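Local atomic coordinates of NADPH-ferredoxin reductase FprA (Mycobacterium tuberculosis, PDB entry 1LQT), a protein that probably transfers electrons between NADPH and ferredoxin through its bound FAD, and may supply electrons to P450 systems. Residues L215-E229 with R261-T273. Numbering follows the deposited sequence. Where two conformers were deposited one is given.
Sequences LADLDGVDVVIDPAE and RPGHRRMVFRFLT
Glu229 carries the contact beyond the last backbone bond between strands 221-224 and 265-270, Phe269 N to Val224 O: its OE1 accepts a hydrogen bond from Phe271 N (2.8 Å), which comes from above the carboxylate plane. OE1 also lies at the edge of the Phe271 ring, in its plane. A bend at chi2 (-68°) folds the acid back to this amide, while a water links OE2 with Arg270 NE and Phe271 O; Arg270 is also paired with Glu311.

At the other end Asp222 OD1 lies 2.7 Å from Arg261 NH2 in a salt bridge, and Arg261 NE reaches the syn side of OD2 on a bent bond (133°), with the carboxylate and guanidinium planes 50° apart. OD2 also sits over a face of the His264 ring, and waters bind both oxygens.

Between these ends five backbone bonds alternate. Met267, with CG anti to the backbone N and the chain bent only at its last torsion, lays SD and CE against Leu215, with CE 3.7 Å from Leu218 CD1; Leu215 CD1 meets the edge of Phe269 at CZ (3.7 Å). Opposite, Val224 CG2 lies over the guanidinium of Arg266, which is salt-bridged to Glu193.

Strand 221-224 is an outermost strand of the Rossmann-type parallel sheet, with 265-270 between it and 193-197, and helices 157-167 and 243-256 packing on the apolar face.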
ATOM      1  N   LEU A 215      -8.863   4.317  17.581  1.00 12.54           N
ATOM      2  CA  LEU A 215      -8.722   3.112  18.367  1.00 13.03           C
ATOM      3  C   LEU A 215      -9.689   3.109  19.561  1.00 13.32           C
ATOM      4  O   LEU A 215     -10.072   2.035  20.024  1.00 15.35           O
ATOM      5  CB  LEU A 215      -7.280   2.959  18.845  1.00 12.61           C
ATOM      6  CG  LEU A 215      -6.206   3.008  17.740  1.00 12.28           C
ATOM      7  CD1 LEU A 215      -4.838   2.978  18.335  1.00 12.19           C
ATOM      8  CD2 LEU A 215      -6.407   1.895  16.732  1.00 12.59           C
ATOM      9  N   ALA A 216     -10.037   4.290  20.050  1.00 14.41           N
ATOM     10  CA  ALA A 216     -10.933   4.432  21.196  1.00 15.74           C
ATOM     11  C   ALA A 216     -12.323   3.917  20.899  1.00 16.76           C
ATOM     12  O   ALA A 216     -13.100   3.654  21.816  1.00 18.33           O
ATOM     13  CB  ALA A 216     -11.013   5.884  21.620  1.00 16.22           C
ATOM     14  N   ASP A 217     -12.652   3.787  19.624  1.00 17.22           N
ATOM     15  CA  ASP A 217     -13.996   3.373  19.215  1.00 18.53           C
ATOM     16  C   ASP A 217     -14.139   1.899  18.867  1.00 17.64           C
ATOM     17  O   ASP A 217     -15.171   1.457  18.356  1.00 19.37           O
ATOM     18  CB  ASP A 217     -14.441   4.254  18.061  1.00 20.38           C
ATOM     19  CG  ASP A 217     -14.605   5.703  18.478  1.00 24.00           C
ATOM     20  OD1 ASP A 217     -14.986   5.977  19.641  1.00 29.07           O
ATOM     21  OD2 ASP A 217     -14.388   6.652  17.712  1.00 30.16           O
ATOM     22  N   LEU A 218     -13.120   1.127  19.181  1.00 16.67           N
ATOM     23  CA  LEU A 218     -13.168  -0.293  18.970  1.00 16.96           C
ATOM     24  C   LEU A 218     -13.903  -0.967  20.106  1.00 16.86           C
ATOM     25  O   LEU A 218     -13.392  -1.089  21.227  1.00 16.06           O
ATOM     26  CB  LEU A 218     -11.759  -0.845  18.884  1.00 16.72           C
ATOM     27  CG  LEU A 218     -10.911  -0.326  17.730  1.00 18.57           C
ATOM     28  CD1 LEU A 218      -9.477  -0.722  17.922  1.00 18.78           C
ATOM     29  CD2 LEU A 218     -11.433  -0.863  16.442  1.00 21.65           C
ATOM     30  N   ASP A 219     -15.135  -1.375  19.830  1.00 17.61           N
ATOM     31  CA  ASP A 219     -15.939  -2.054  20.814  1.00 18.71           C
ATOM     32  C   ASP A 219     -15.224  -3.307  21.305  1.00 17.52           C
ATOM     33  O   ASP A 219     -14.761  -4.114  20.502  1.00 17.98           O
ATOM     34  CB  ASP A 219     -17.272  -2.477  20.179  1.00 20.69           C
ATOM     35  CG  ASP A 219     -18.255  -1.338  20.018  1.00 25.76           C
ATOM     36  OD1 ASP A 219     -17.869  -0.186  19.737  1.00 30.00           O
ATOM     37  OD2 ASP A 219     -19.485  -1.526  20.128  1.00 32.53           O
ATOM     38  N   GLY A 220     -15.156  -3.485  22.613  1.00 16.42           N
ATOM     39  CA  GLY A 220     -14.564  -4.663  23.202  1.00 16.79           C
ATOM     40  C   GLY A 220     -13.064  -4.640  23.347  1.00 15.93           C
ATOM     41  O   GLY A 220     -12.489  -5.618  23.855  1.00 17.14           O
ATOM     42  N   VAL A 221     -12.426  -3.549  22.922  1.00 15.64           N
ATOM     43  CA  VAL A 221     -10.984  -3.444  22.947  1.00 14.86           C
ATOM     44  C   VAL A 221     -10.565  -2.275  23.788  1.00 14.32           C
ATOM     45  O   VAL A 221     -11.074  -1.160  23.635  1.00 15.72           O
ATOM     46  CB  VAL A 221     -10.431  -3.197  21.533  1.00 14.97           C
ATOM     47  CG1 VAL A 221      -8.895  -3.161  21.531  1.00 15.18           C
ATOM     48  CG2 VAL A 221     -10.957  -4.258  20.584  1.00 16.82           C
ATOM     49  N   ASP A 222      -9.627  -2.538  24.680  1.00 13.77           N
ATOM     50  CA  ASP A 222      -8.947  -1.479  25.408  1.00 14.41           C
ATOM     51  C   ASP A 222      -7.546  -1.249  24.840  1.00 12.64           C
ATOM     52  O   ASP A 222      -6.754  -2.182  24.607  1.00 12.99           O
ATOM     53  CB  ASP A 222      -8.813  -1.828  26.846  1.00 15.64           C
ATOM     54  CG  ASP A 222     -10.152  -1.796  27.593  1.00 19.10           C
ATOM     55  OD1 ASP A 222     -11.169  -1.263  27.102  1.00 23.13           O
ATOM     56  OD2 ASP A 222     -10.230  -2.291  28.684  1.00 23.96           O
ATOM     57  N   VAL A 223      -7.233   0.017  24.696  1.00 11.57           N
ATOM     58  CA  VAL A 223      -5.897   0.439  24.293  1.00 11.12           C
ATOM     59  C   VAL A 223      -5.063   0.541  25.570  1.00 11.48           C
ATOM     60  O   VAL A 223      -5.491   1.166  26.532  1.00 14.32           O
ATOM     61  CB  VAL A 223      -5.962   1.757  23.574  1.00 12.51           C
ATOM     62  CG1 VAL A 223      -4.566   2.217  23.207  1.00 14.14           C
ATOM     63  CG2 VAL A 223      -6.786   1.623  22.325  1.00 15.00           C
ATOM     64  N   VAL A 224      -3.920  -0.122  25.593  1.00 11.21           N
ATOM     65  CA  VAL A 224      -3.073  -0.215  26.763  1.00 11.93           C
ATOM     66  C   VAL A 224      -1.737   0.441  26.455  1.00 11.58           C
ATOM     67  O   VAL A 224      -0.994  -0.018  25.601  1.00 11.86           O
ATOM     68  CB  VAL A 224      -2.852  -1.678  27.176  1.00 12.88           C
ATOM     69  CG1 VAL A 224      -1.918  -1.733  28.365  1.00 15.26           C
ATOM     70  CG2 VAL A 224      -4.160  -2.373  27.471  1.00 15.02           C
ATOM     71  N   ILE A 225      -1.430   1.512  27.188  1.00 11.63           N
ATOM     72  CA  ILE A 225      -0.116   2.124  27.147  1.00 11.22           C
ATOM     73  C   ILE A 225       0.334   2.328  28.576  1.00 11.00           C
ATOM     74  O   ILE A 225      -0.260   3.111  29.310  1.00 11.89           O
ATOM     75  CB  ILE A 225      -0.096   3.441  26.427  1.00 12.29           C
ATOM     76  CG1 ILE A 225      -0.746   3.294  25.051  1.00 12.12           C
ATOM     77  CG2 ILE A 225       1.342   3.952  26.319  1.00 13.33           C
ATOM     78  CD1 ILE A 225      -0.696   4.525  24.234  1.00 14.56           C
ATOM     79  N   ASP A 226       1.367   1.625  28.978  0.50 11.00           N
ATOM     80  CA  ASP A 226       1.879   1.792  30.322  0.50 11.10           C
ATOM     81  C   ASP A 226       2.409   3.218  30.471  0.50 10.35           C
ATOM     82  O   ASP A 226       3.121   3.697  29.608  0.50  5.57           O
ATOM     83  CB  ASP A 226       2.992   0.776  30.510  0.50 11.77           C
ATOM     84  CG  ASP A 226       3.452   0.689  31.920  0.50 12.54           C
ATOM     85  OD1 ASP A 226       3.899   1.697  32.473  0.50 11.91           O
ATOM     86  OD2 ASP A 226       3.411  -0.384  32.540  0.50 17.99           O
ATOM     87  N   PRO A 227       2.070   3.900  31.560  1.00 12.00           N
ATOM     88  CA  PRO A 227       2.581   5.250  31.743  1.00 12.42           C
ATOM     89  C   PRO A 227       4.097   5.379  31.561  1.00 10.82           C
ATOM     90  O   PRO A 227       4.562   6.423  31.125  1.00 11.47           O
ATOM     91  CB  PRO A 227       2.146   5.580  33.167  1.00 13.54           C
ATOM     92  CG  PRO A 227       0.881   4.857  33.292  1.00 14.94           C
ATOM     93  CD  PRO A 227       1.103   3.532  32.610  1.00 12.97           C
ATOM     94  N   ALA A 228       4.857   4.348  31.889  1.00 11.52           N
ATOM     95  CA  ALA A 228       6.300   4.380  31.734  1.00 11.15           C
ATOM     96  C   ALA A 228       6.733   4.579  30.292  1.00 10.81           C
ATOM     97  O   ALA A 228       7.842   5.019  30.048  1.00 10.67           O
ATOM     98  CB  ALA A 228       6.933   3.108  32.271  1.00 12.20           C
ATOM     99  N   GLU A 229       5.875   4.231  29.335  1.00 10.26           N
ATOM    100  CA  GLU A 229       6.193   4.436  27.933  1.00 10.37           C
ATOM    101  C   GLU A 229       6.318   5.924  27.589  1.00 10.39           C
ATOM    102  O   GLU A 229       6.864   6.274  26.566  1.00 10.97           O
ATOM    103  CB  GLU A 229       5.140   3.795  27.029  1.00 10.79           C
ATOM    104  CG  GLU A 229       5.027   2.294  27.149  1.00 10.82           C
ATOM    105  CD  GLU A 229       6.215   1.519  26.646  1.00 10.95           C
ATOM    106  OE1 GLU A 229       6.887   1.999  25.738  1.00 10.23           O
ATOM    107  OE2 GLU A 229       6.463   0.409  27.157  1.00 13.70           O
ATOM    108  N   ARG A 261      -8.313  -3.039  32.679  1.00 21.33           N
ATOM    109  CA  ARG A 261      -9.562  -3.744  33.033  1.00 21.12           C
ATOM    110  C   ARG A 261      -9.541  -5.209  32.623  1.00 18.90           C
ATOM    111  O   ARG A 261      -9.482  -5.449  31.418  1.00 20.77           O
ATOM    112  CB  ARG A 261     -10.688  -3.157  32.135  1.00 23.35           C
ATOM    113  CG  ARG A 261     -11.660  -2.204  32.788  1.00 28.91           C
ATOM    114  CD  ARG A 261     -12.229  -1.086  31.899  1.00 33.53           C
ATOM    115  NE  ARG A 261     -12.464  -1.431  30.489  1.00 36.70           N
ATOM    116  CZ  ARG A 261     -13.339  -0.792  29.704  1.00 39.09           C
ATOM    117  NH1 ARG A 261     -14.072   0.208  30.183  1.00 41.71           N
ATOM    118  NH2 ARG A 261     -13.492  -1.136  28.441  1.00 39.52           N
ATOM    119  N   PRO A 262      -9.687  -6.198  33.515  1.00 16.78           N
ATOM    120  CA  PRO A 262      -9.830  -7.565  33.034  1.00 15.59           C
ATOM    121  C   PRO A 262     -11.027  -7.735  32.107  1.00 15.11           C
ATOM    122  O   PRO A 262     -12.010  -6.995  32.213  1.00 17.73           O
ATOM    123  CB  PRO A 262     -10.105  -8.335  34.338  1.00 16.15           C
ATOM    124  CG  PRO A 262      -9.514  -7.569  35.392  1.00 17.58           C
ATOM    125  CD  PRO A 262      -9.718  -6.171  34.991  1.00 17.09           C
ATOM    126  N   GLY A 263     -10.914  -8.708  31.214  1.00 14.96           N
ATOM    127  CA  GLY A 263     -12.049  -9.158  30.429  1.00 15.35           C
ATOM    128  C   GLY A 263     -12.172  -8.574  29.046  1.00 15.40           C
ATOM    129  O   GLY A 263     -13.076  -8.913  28.306  1.00 20.02           O
ATOM    130  N   HIS A 264     -11.285  -7.684  28.672  1.00 14.50           N
ATOM    131  CA  HIS A 264     -11.363  -7.016  27.390  1.00 15.51           C
ATOM    132  C   HIS A 264     -10.238  -7.488  26.504  1.00 13.90           C
ATOM    133  O   HIS A 264      -9.226  -7.963  26.974  1.00 16.55           O
ATOM    134  CB  HIS A 264     -11.275  -5.504  27.636  1.00 17.87           C
ATOM    135  CG  HIS A 264     -12.415  -4.975  28.440  1.00 23.35           C
ATOM    136  ND1 HIS A 264     -13.428  -4.232  27.882  1.00 27.15           N
ATOM    137  CD2 HIS A 264     -12.723  -5.110  29.752  1.00 27.16           C
ATOM    138  CE1 HIS A 264     -14.315  -3.927  28.815  1.00 27.96           C
ATOM    139  NE2 HIS A 264     -13.911  -4.451  29.961  1.00 29.11           N
ATOM    140  N   ARG A 265     -10.427  -7.380  25.205  1.00 13.14           N
ATOM    141  CA  ARG A 265      -9.311  -7.584  24.307  1.00 13.35           C
ATOM    142  C   ARG A 265      -8.392  -6.366  24.456  1.00 13.36           C
ATOM    143  O   ARG A 265      -8.847  -5.302  24.846  1.00 14.23           O
ATOM    144  CB  ARG A 265      -9.791  -7.791  22.876  1.00 14.52           C
ATOM    145  CG  ARG A 265     -10.689  -9.037  22.706  1.00 16.60           C
ATOM    146  CD  ARG A 265     -11.207  -9.188  21.239  1.00 20.03           C
ATOM    147  NE  ARG A 265     -12.060  -8.038  20.952  1.00 25.36           N
ATOM    148  CZ  ARG A 265     -12.773  -7.786  19.854  1.00 27.79           C
ATOM    149  NH1 ARG A 265     -12.727  -8.622  18.804  1.00 32.08           N
ATOM    150  NH2 ARG A 265     -13.524  -6.658  19.814  1.00 18.36           N
ATOM    151  N   ARG A 266      -7.103  -6.548  24.173  1.00 12.26           N
ATOM    152  CA  ARG A 266      -6.103  -5.511  24.457  1.00 12.39           C
ATOM    153  C   ARG A 266      -5.253  -5.188  23.224  1.00 11.16           C
ATOM    154  O   ARG A 266      -4.749  -6.091  22.591  1.00 11.31           O
ATOM    155  CB  ARG A 266      -5.154  -5.985  25.568  1.00 11.70           C
ATOM    156  CG  ARG A 266      -5.793  -6.114  26.940  1.00 13.89           C
ATOM    157  CD  ARG A 266      -4.989  -7.004  27.901  1.00 15.57           C
ATOM    158  NE  ARG A 266      -3.587  -6.618  28.083  1.00 16.55           N
ATOM    159  CZ  ARG A 266      -3.118  -5.804  29.015  1.00 18.62           C
ATOM    160  NH1 ARG A 266      -3.947  -5.204  29.838  1.00 19.10           N
ATOM    161  NH2 ARG A 266      -1.810  -5.590  29.106  1.00 21.75           N
ATOM    162  N   MET A 267      -5.051  -3.894  22.986  1.00 10.65           N
ATOM    163  CA  MET A 267      -4.103  -3.398  22.013  1.00  9.95           C
ATOM    164  C   MET A 267      -3.044  -2.659  22.804  1.00 10.17           C
ATOM    165  O   MET A 267      -3.305  -1.579  23.306  1.00 10.43           O
ATOM    166  CB  MET A 267      -4.779  -2.475  21.014  1.00 11.21           C
ATOM    167  CG  MET A 267      -3.861  -2.101  19.877  1.00 11.57           C
ATOM    168  SD  MET A 267      -4.595  -0.919  18.727  1.00 12.61           S
ATOM    169  CE  MET A 267      -5.933  -1.878  18.027  1.00 13.51           C
ATOM    170  N   VAL A 268      -1.862  -3.255  22.922  1.00 10.05           N
ATOM    171  CA  VAL A 268      -0.798  -2.757  23.788  1.00 10.23           C
ATOM    172  C   VAL A 268       0.285  -2.092  22.953  1.00 10.05           C
ATOM    173  O   VAL A 268       0.734  -2.661  21.955  1.00 11.96           O
ATOM    174  CB  VAL A 268      -0.152  -3.945  24.558  1.00 10.67           C
ATOM    175  CG1 VAL A 268       0.970  -3.466  25.449  1.00 12.12           C
ATOM    176  CG2 VAL A 268      -1.173  -4.721  25.358  1.00 11.76           C
ATOM    177  N   PHE A 269       0.716  -0.903  23.358  1.00 10.19           N
ATOM    178  CA  PHE A 269       1.826  -0.214  22.696  1.00 10.04           C
ATOM    179  C   PHE A 269       3.078  -0.314  23.553  1.00 10.33           C
ATOM    180  O   PHE A 269       3.093   0.104  24.693  1.00 11.39           O
ATOM    181  CB  PHE A 269       1.517   1.262  22.470  1.00 10.77           C
ATOM    182  CG  PHE A 269       0.478   1.514  21.393  1.00 10.92           C
ATOM    183  CD1 PHE A 269      -0.857   1.362  21.660  1.00 12.27           C
ATOM    184  CD2 PHE A 269       0.855   1.889  20.133  1.00 11.58           C
ATOM    185  CE1 PHE A 269      -1.809   1.590  20.689  1.00 13.70           C
ATOM    186  CE2 PHE A 269      -0.078   2.120  19.153  1.00 12.59           C
ATOM    187  CZ  PHE A 269      -1.408   1.961  19.422  1.00 13.27           C
ATOM    188  N   ARG A 270       4.135  -0.843  22.937  1.00 10.02           N
ATOM    189  CA  ARG A 270       5.475  -0.908  23.530  1.00 10.45           C
ATOM    190  C   ARG A 270       6.425  -0.141  22.617  1.00  9.67           C
ATOM    191  O   ARG A 270       6.475  -0.410  21.432  1.00 12.45           O
ATOM    192  CB  ARG A 270       5.932  -2.355  23.607  1.00 11.25           C
ATOM    193  CG  ARG A 270       5.247  -3.167  24.685  1.00 13.55           C
ATOM    194  CD  ARG A 270       5.803  -2.975  26.068  1.00 16.19           C
ATOM    195  NE  ARG A 270       7.224  -3.281  26.173  1.00 16.47           N
ATOM    196  CZ  ARG A 270       7.776  -4.489  26.333  1.00 18.90           C
ATOM    197  NH1 ARG A 270       7.064  -5.591  26.455  1.00 20.25           N
ATOM    198  NH2 ARG A 270       9.081  -4.580  26.438  1.00 20.71           N
ATOM    199  N   PHE A 271       7.122   0.835  23.154  1.00  9.00           N
ATOM    200  CA  PHE A 271       8.094   1.605  22.422  1.00  8.59           C
ATOM    201  C   PHE A 271       9.496   1.195  22.873  1.00  8.79           C
ATOM    202  O   PHE A 271       9.682   0.414  23.791  1.00  8.94           O
ATOM    203  CB  PHE A 271       7.865   3.097  22.598  1.00  9.00           C
ATOM    204  CG  PHE A 271       6.517   3.551  22.119  1.00  8.73           C
ATOM    205  CD1 PHE A 271       6.320   3.935  20.800  1.00  9.94           C
ATOM    206  CD2 PHE A 271       5.433   3.566  22.960  1.00  9.77           C
ATOM    207  CE1 PHE A 271       5.091   4.354  20.362  1.00 10.41           C
ATOM    208  CE2 PHE A 271       4.200   3.982  22.519  1.00 10.20           C
ATOM    209  CZ  PHE A 271       4.023   4.383  21.210  1.00 10.82           C
ATOM    210  N   LEU A 272      10.497   1.709  22.157  1.00  8.96           N
ATOM    211  CA  LEU A 272      11.906   1.474  22.449  1.00  8.83           C
ATOM    212  C   LEU A 272      12.198  -0.029  22.594  1.00  8.87           C
ATOM    213  O   LEU A 272      12.942  -0.474  23.464  1.00  9.25           O
ATOM    214  CB  LEU A 272      12.358   2.243  23.676  1.00  8.88           C
ATOM    215  CG  LEU A 272      12.277   3.742  23.512  1.00 10.28           C
ATOM    216  CD1 LEU A 272      12.591   4.481  24.787  1.00 11.38           C
ATOM    217  CD2 LEU A 272      13.195   4.232  22.407  1.00 12.36           C
ATOM    218  N   THR A 273      11.639  -0.801  21.663  1.00  9.15           N
ATOM    219  CA  THR A 273      11.725  -2.248  21.698  1.00  9.12           C
ATOM    220  C   THR A 273      11.917  -2.759  20.272  1.00  9.28           C
ATOM    221  O   THR A 273      11.187  -2.358  19.382  1.00  9.11           O
ATOM    222  CB  THR A 273      10.458  -2.850  22.322  1.00  9.20           C
ATOM    223  OG1 THR A 273      10.258  -2.317  23.615  1.00 10.23           O
ATOM    224  CG2 THR A 273      10.571  -4.345  22.466  1.00 10.12           C
TER
HETATM  225  O   HOH W   1      -8.014  -2.728  29.748  1.00 28.80           O
HETATM  226  O   HOH W   2     -13.271  -2.797  25.738  1.00 32.26           O
HETATM  227  O   HOH W   3       2.498  -0.410  27.334  1.00 15.69           O
HETATM  228  O   HOH W   4       8.637  -0.704  26.124  1.00 13.57           O